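Local coordinates for calcium uptake protein 2, mitochondrial (PDB 6LB7) that binds calcium through an EF-hand and probably helps to regulate calcium uptake into mitochondria as a partner of the calcium uniporter, at residues K106-T110 and E120-L124; R203-F207 and N289-T293. All blocks are in the same frame, centred on the assembly; numbering follows the deposited sequence.

Contact 1 (K106-T110 and E120-L124); sequences KMLDT and EFFKL. With CA (calcium ion), chain F.
Asp109 and Glu120 reach the same calcium ion from the two ends of an EF-hand loop by different torsions. In Asp109, the first residue to leave helix 99-108, CG stands anti to the backbone N (chi1 176°); Glu120 holds CG anti to its own carbonyl carbon (chi1 -68°) and runs extended from there. The two side chains lie side by side and point the same way, with carboxylate planes 82° apart. Asp109 gives the calcium one oxygen, OD1 at 2.2 Å, whereas Glu120 grips it with both, OE1 and OE2 each 2.4 Å from the ion. Asp111, Asn113, the backbone O of Met115 and a water complete the shell. The second Asp109 oxygen, OD2, takes a hydrogen bond from Glu114 N and a salt bridge from Lys106 NZ at 2.9 Å, which fix the turn of the carboxylate; Glu117 N similarly steadies Glu120 OE1. Away from the ion, a water donates to Leu108 O and Glu120 O and accepts from Lys123 NZ, tying the end of one helix to the start of the next. Lys123 bends about its CG-CD bond to bring its ammonium there, with NZ 3.0 Å from Met107 O and the Thr110 methyl CG2 close by, tip to tip. The apolar side closes where Leu108 CD2 meets Leu124 CD2 at 3.6 Å, the side chains crossing at about a right angle, while Leu108 CD1 comes to the edge of the Phe121 ring. Phe89 of helix 84-94 packs on both leucines. An all-oxygen shell of carboxylates, amide, backbone carbonyl and water suits calcium, and the approach of Asp109 OD1 to Glu120 OE2, 3.4 Å, is probably tolerable because the cation offsets their charge.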
loop_
_atom_site.group_PDB
_atom_site.type_symbol
_atom_site.label_atom_id
_atom_site.label_comp_id
_atom_site.label_asym_id
_atom_site.label_seq_id
_atom_site.Cartn_x
_atom_site.Cartn_y
_atom_site.Cartn_z
ATOM N N LYS B 106 -13.620 -9.871 -2.333
ATOM C CA LYS B 106 -13.019 -10.754 -3.327
ATOM C C LYS B 106 -11.941 -11.635 -2.714
ATOM O O LYS B 106 -11.695 -12.739 -3.216
ATOM C CB LYS B 106 -12.443 -9.934 -4.485
ATOM C CG LYS B 106 -13.494 -9.277 -5.383
ATOM C CD LYS B 106 -14.566 -10.286 -5.872
ATOM C CE LYS B 106 -14.039 -11.275 -6.942
ATOM N NZ LYS B 106 -14.955 -12.465 -7.121
ATOM N N MET B 107 -11.303 -11.178 -1.624
ATOM C CA MET B 107 -10.338 -12.027 -0.917
ATOM C C MET B 107 -11.016 -13.261 -0.341
ATOM O O MET B 107 -10.432 -14.350 -0.322
ATOM C CB MET B 107 -9.642 -11.246 0.208
ATOM C CG MET B 107 -8.549 -10.297 -0.253
ATOM S SD MET B 107 -7.193 -11.190 -1.031
ATOM C CE MET B 107 -6.497 -12.055 0.371
ATOM N N LEU B 108 -12.250 -13.106 0.136
ATOM C CA LEU B 108 -12.999 -14.197 0.740
ATOM C C LEU B 108 -13.716 -15.079 -0.281
ATOM O O LEU B 108 -13.964 -16.254 0.003
ATOM C CB LEU B 108 -14.022 -13.632 1.731
ATOM C CG LEU B 108 -13.523 -13.032 3.049
ATOM C CD1 LEU B 108 -14.638 -12.273 3.763
ATOM C CD2 LEU B 108 -12.978 -14.125 3.951
ATOM N N ASP B 109 -14.071 -14.537 -1.450
ATOM C CA ASP B 109 -14.792 -15.272 -2.501
ATOM C C ASP B 109 -13.778 -16.008 -3.374
ATOM O O ASP B 109 -13.478 -15.625 -4.509
ATOM C CB ASP B 109 -15.650 -14.317 -3.329
ATOM C CG ASP B 109 -16.355 -15.015 -4.516
ATOM O OD1 ASP B 109 -16.818 -16.176 -4.398
ATOM O OD2 ASP B 109 -16.452 -14.361 -5.570
ATOM N N THR B 110 -13.243 -17.101 -2.832
ATOM C CA THR B 110 -12.136 -17.771 -3.496
ATOM C C THR B 110 -12.555 -18.580 -4.719
ATOM O O THR B 110 -11.723 -18.806 -5.598
ATOM C CB THR B 110 -11.405 -18.664 -2.504
ATOM O OG1 THR B 110 -12.363 -19.475 -1.826
ATOM C CG2 THR B 110 -10.670 -17.798 -1.470
ATOM N N GLU B 120 -16.590 -20.420 2.677
ATOM C CA GLU B 120 -15.529 -19.460 2.398
ATOM C C GLU B 120 -15.269 -18.546 3.594
ATOM O O GLU B 120 -14.121 -18.182 3.864
ATOM C CB GLU B 120 -15.899 -18.635 1.173
ATOM C CG GLU B 120 -15.894 -19.476 -0.113
ATOM C CD GLU B 120 -16.439 -18.703 -1.291
ATOM O OE1 GLU B 120 -17.463 -18.004 -1.114
ATOM O OE2 GLU B 120 -15.849 -18.801 -2.385
ATOM N N PHE B 121 -16.322 -18.144 4.307
ATOM C CA PHE B 121 -16.126 -17.320 5.498
ATOM C C PHE B 121 -15.378 -18.099 6.563
ATOM O O PHE B 121 -14.606 -17.523 7.335
ATOM C CB PHE B 121 -17.479 -16.847 6.022
ATOM C CG PHE B 121 -17.404 -15.721 7.009
ATOM C CD1 PHE B 121 -16.996 -14.456 6.609
ATOM C CD2 PHE B 121 -17.773 -15.920 8.338
ATOM C CE1 PHE B 121 -16.950 -13.402 7.517
ATOM C CE2 PHE B 121 -17.724 -14.872 9.257
ATOM C CZ PHE B 121 -17.318 -13.612 8.843
ATOM N N PHE B 122 -15.571 -19.420 6.594
ATOM C CA PHE B 122 -14.928 -20.272 7.578
ATOM C C PHE B 122 -13.416 -20.312 7.408
ATOM O O PHE B 122 -12.707 -20.718 8.329
ATOM C CB PHE B 122 -15.520 -21.689 7.489
ATOM C CG PHE B 122 -15.084 -22.589 8.604
ATOM C CD1 PHE B 122 -15.627 -22.448 9.872
ATOM C CD2 PHE B 122 -14.127 -23.564 8.392
ATOM C CE1 PHE B 122 -15.231 -23.268 10.916
ATOM C CE2 PHE B 122 -13.719 -24.394 9.430
ATOM C CZ PHE B 122 -14.273 -24.244 10.695
ATOM N N LYS B 123 -12.906 -19.895 6.255
ATOM C CA LYS B 123 -11.464 -19.819 6.075
ATOM C C LYS B 123 -10.806 -18.913 7.113
ATOM O O LYS B 123 -9.671 -19.175 7.530
ATOM C CB LYS B 123 -11.148 -19.323 4.664
ATOM C CG LYS B 123 -9.655 -19.270 4.337
ATOM C CD LYS B 123 -9.409 -18.642 2.965
ATOM C CE LYS B 123 -9.744 -17.148 2.966
ATOM N NZ LYS B 123 -9.980 -16.590 1.590
ATOM N N LEU B 124 -11.487 -17.841 7.536
ATOM C CA LEU B 124 -10.894 -16.961 8.547
ATOM C C LEU B 124 -10.650 -17.720 9.850
ATOM O O LEU B 124 -9.583 -17.592 10.465
ATOM C CB LEU B 124 -11.793 -15.741 8.785
ATOM C CG LEU B 124 -12.120 -14.890 7.540
ATOM C CD1 LEU B 124 -13.061 -13.737 7.864
ATOM C CD2 LEU B 124 -10.855 -14.372 6.855
HETATM CA CA CA F . -17.816 -17.908 -3.446
HETATM O O HOH W 1 -12.509 -17.624 1.793
HETATM O O HOH W 2 -19.105 -20.161 -3.126
#

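Contact 2 (R203-F207 and N289-T293); sequences RKEDF and NILDT
Lys204, Phe207 and Thr293 give up the most surface where the first turn of helix 204-211 lies against helix 288-298. The Lys204 chain runs extended across the partner helix: its CG passes 3.3 Å from Thr293 OG1, its CE rests by Asn289 CB, and NZ ends in a salt bridge to Asp292 OD1 at 3.1 Å. That oxygen is met on its anti side, 33° out of the carboxylate plane. Thr293 turns OG1 back to donate to Asn289 O, which also accepts from Thr293 N on the opposite face of its carbonyl plane, so the hydroxyl is satisfied within its own helix. Its methyl CG2 meets the Phe207 ring at the edge, in plane, 3.9 Å from CD2. Ile290 lays CG1 over one ring face, while its CG2 lies 4.1 Å from Phe207 CZ. An alanine in place of Lys204 would probably leave Asp292 without this ion pair and uncover the Thr293 hydroxyl and the Asn289 backbone. Phe207 continues the apolar layer beyond the pair: Phe245 of helix 239-249 meets its ring edge-to-face, Phe242 packs on it too, and Ile237, just before that helix, touches Phe207, Asn289 and Ile290.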
loop_
_atom_site.group_PDB
_atom_site.type_symbol
_atom_site.label_atom_id
_atom_site.label_comp_id
_atom_site.label_asym_id
_atom_site.label_seq_id
_atom_site.Cartn_x
_atom_site.Cartn_y
_atom_site.Cartn_z
ATOM N N ARG B 203 -19.287 19.949 20.663
ATOM C CA ARG B 203 -18.468 21.142 20.801
ATOM C C ARG B 203 -17.080 20.871 20.236
ATOM O O ARG B 203 -16.646 19.721 20.135
ATOM C CB ARG B 203 -18.389 21.593 22.253
ATOM C CG ARG B 203 -19.773 21.818 22.852
ATOM C CD ARG B 203 -19.636 22.191 24.313
ATOM N NE ARG B 203 -18.686 21.291 24.915
ATOM C CZ ARG B 203 -18.198 21.434 26.133
ATOM N NH1 ARG B 203 -18.584 22.461 26.892
ATOM N NH2 ARG B 203 -17.311 20.552 26.583
ATOM N N LYS B 204 -16.392 21.946 19.833
ATOM C CA LYS B 204 -15.035 21.775 19.330
ATOM C C LYS B 204 -14.166 21.034 20.329
ATOM O O LYS B 204 -13.360 20.188 19.941
ATOM C CB LYS B 204 -14.419 23.123 18.973
ATOM C CG LYS B 204 -14.907 23.654 17.630
ATOM C CD LYS B 204 -14.398 25.077 17.407
ATOM C CE LYS B 204 -14.729 25.590 16.023
ATOM N NZ LYS B 204 -14.207 27.009 15.837
ATOM N N GLU B 205 -14.317 21.308 21.625
ATOM C CA GLU B 205 -13.488 20.555 22.562
ATOM C C GLU B 205 -13.991 19.132 22.787
ATOM O O GLU B 205 -13.201 18.290 23.216
ATOM C CB GLU B 205 -13.351 21.298 23.902
ATOM C CG GLU B 205 -14.561 21.318 24.800
ATOM C CD GLU B 205 -14.236 21.903 26.173
ATOM O OE1 GLU B 205 -13.236 22.642 26.286
ATOM O OE2 GLU B 205 -14.973 21.626 27.141
ATOM N N ASP B 206 -15.281 18.842 22.529
ATOM C CA ASP B 206 -15.726 17.439 22.527
ATOM C C ASP B 206 -15.072 16.664 21.385
ATOM O O ASP B 206 -14.697 15.502 21.547
ATOM C CB ASP B 206 -17.254 17.321 22.379
ATOM C CG ASP B 206 -18.049 18.087 23.436
ATOM O OD1 ASP B 206 -17.583 18.243 24.565
ATOM O OD2 ASP B 206 -19.194 18.511 23.132
ATOM N N PHE B 207 -14.974 17.278 20.206
ATOM C CA PHE B 207 -14.267 16.642 19.101
ATOM C C PHE B 207 -12.784 16.465 19.433
ATOM O O PHE B 207 -12.178 15.434 19.112
ATOM C CB PHE B 207 -14.463 17.477 17.832
ATOM C CG PHE B 207 -13.653 17.003 16.660
ATOM C CD1 PHE B 207 -14.037 15.877 15.955
ATOM C CD2 PHE B 207 -12.497 17.677 16.276
ATOM C CE1 PHE B 207 -13.280 15.420 14.877
ATOM C CE2 PHE B 207 -11.728 17.216 15.212
ATOM C CZ PHE B 207 -12.128 16.091 14.508
ATOM N N ASN B 289 -15.069 24.436 10.950
ATOM C CA ASN B 289 -14.925 24.243 12.392
ATOM C C ASN B 289 -13.931 23.124 12.710
ATOM O O ASN B 289 -13.168 23.226 13.682
ATOM C CB ASN B 289 -16.301 23.986 13.052
ATOM C CG ASN B 289 -17.133 22.899 12.342
ATOM O OD1 ASN B 289 -16.643 22.150 11.486
ATOM N ND2 ASN B 289 -18.416 22.819 12.709
ATOM N N ILE B 290 -13.894 22.070 11.887
ATOM C CA ILE B 290 -12.957 20.975 12.130
ATOM C C ILE B 290 -11.544 21.361 11.701
ATOM O O ILE B 290 -10.574 21.122 12.436
ATOM C CB ILE B 290 -13.432 19.683 11.438
ATOM C CG1 ILE B 290 -14.551 19.021 12.264
ATOM C CG2 ILE B 290 -12.272 18.665 11.331
ATOM C CD1 ILE B 290 -15.177 17.846 11.598
ATOM N N LEU B 291 -11.402 21.965 10.516
ATOM C CA LEU B 291 -10.092 22.480 10.108
ATOM C C LEU B 291 -9.533 23.418 11.165
ATOM O O LEU B 291 -8.352 23.344 11.523
ATOM C CB LEU B 291 -10.184 23.222 8.773
ATOM C CG LEU B 291 -10.519 22.434 7.510
ATOM C CD1 LEU B 291 -10.794 23.382 6.363
ATOM C CD2 LEU B 291 -9.402 21.473 7.153
ATOM N N ASP B 292 -10.379 24.317 11.672
ATOM C CA ASP B 292 -9.924 25.263 12.684
ATOM C C ASP B 292 -9.489 24.550 13.957
ATOM O O ASP B 292 -8.496 24.933 14.580
ATOM C CB ASP B 292 -11.033 26.270 12.996
ATOM C CG ASP B 292 -10.610 27.294 14.033
ATOM O OD1 ASP B 292 -11.165 27.278 15.155
ATOM O OD2 ASP B 292 -9.714 28.109 13.730
ATOM N N THR B 293 -10.234 23.516 14.369
ATOM C CA THR B 293 -9.865 22.760 15.562
ATOM C C THR B 293 -8.526 22.056 15.385
ATOM O O THR B 293 -7.684 22.062 16.295
ATOM C CB THR B 293 -10.962 21.741 15.900
ATOM O OG1 THR B 293 -12.179 22.438 16.175
ATOM C CG2 THR B 293 -10.569 20.932 17.127
#

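How the contacts relate
Both contacts are largely buried and join pairs of helices, yet they share no element and lie on opposite sides of the chain's centre, their centres 40 Å apart and their nearest atoms about 30 Å. Contact 1 is local, closing the short loop between consecutive helices; contact 2 is long-range, bringing together segments with 81 residues between them. The chemistry follows: 106-110 and 120-124 meet through a metal and a bridging water, with an apolar side built round Leu108, whereas 203-207 and 289-293 rely on aromatic and aliphatic packing bordered by one salt bridge. Another protein chain touches contact 1, while contact 2 stays within its own chain.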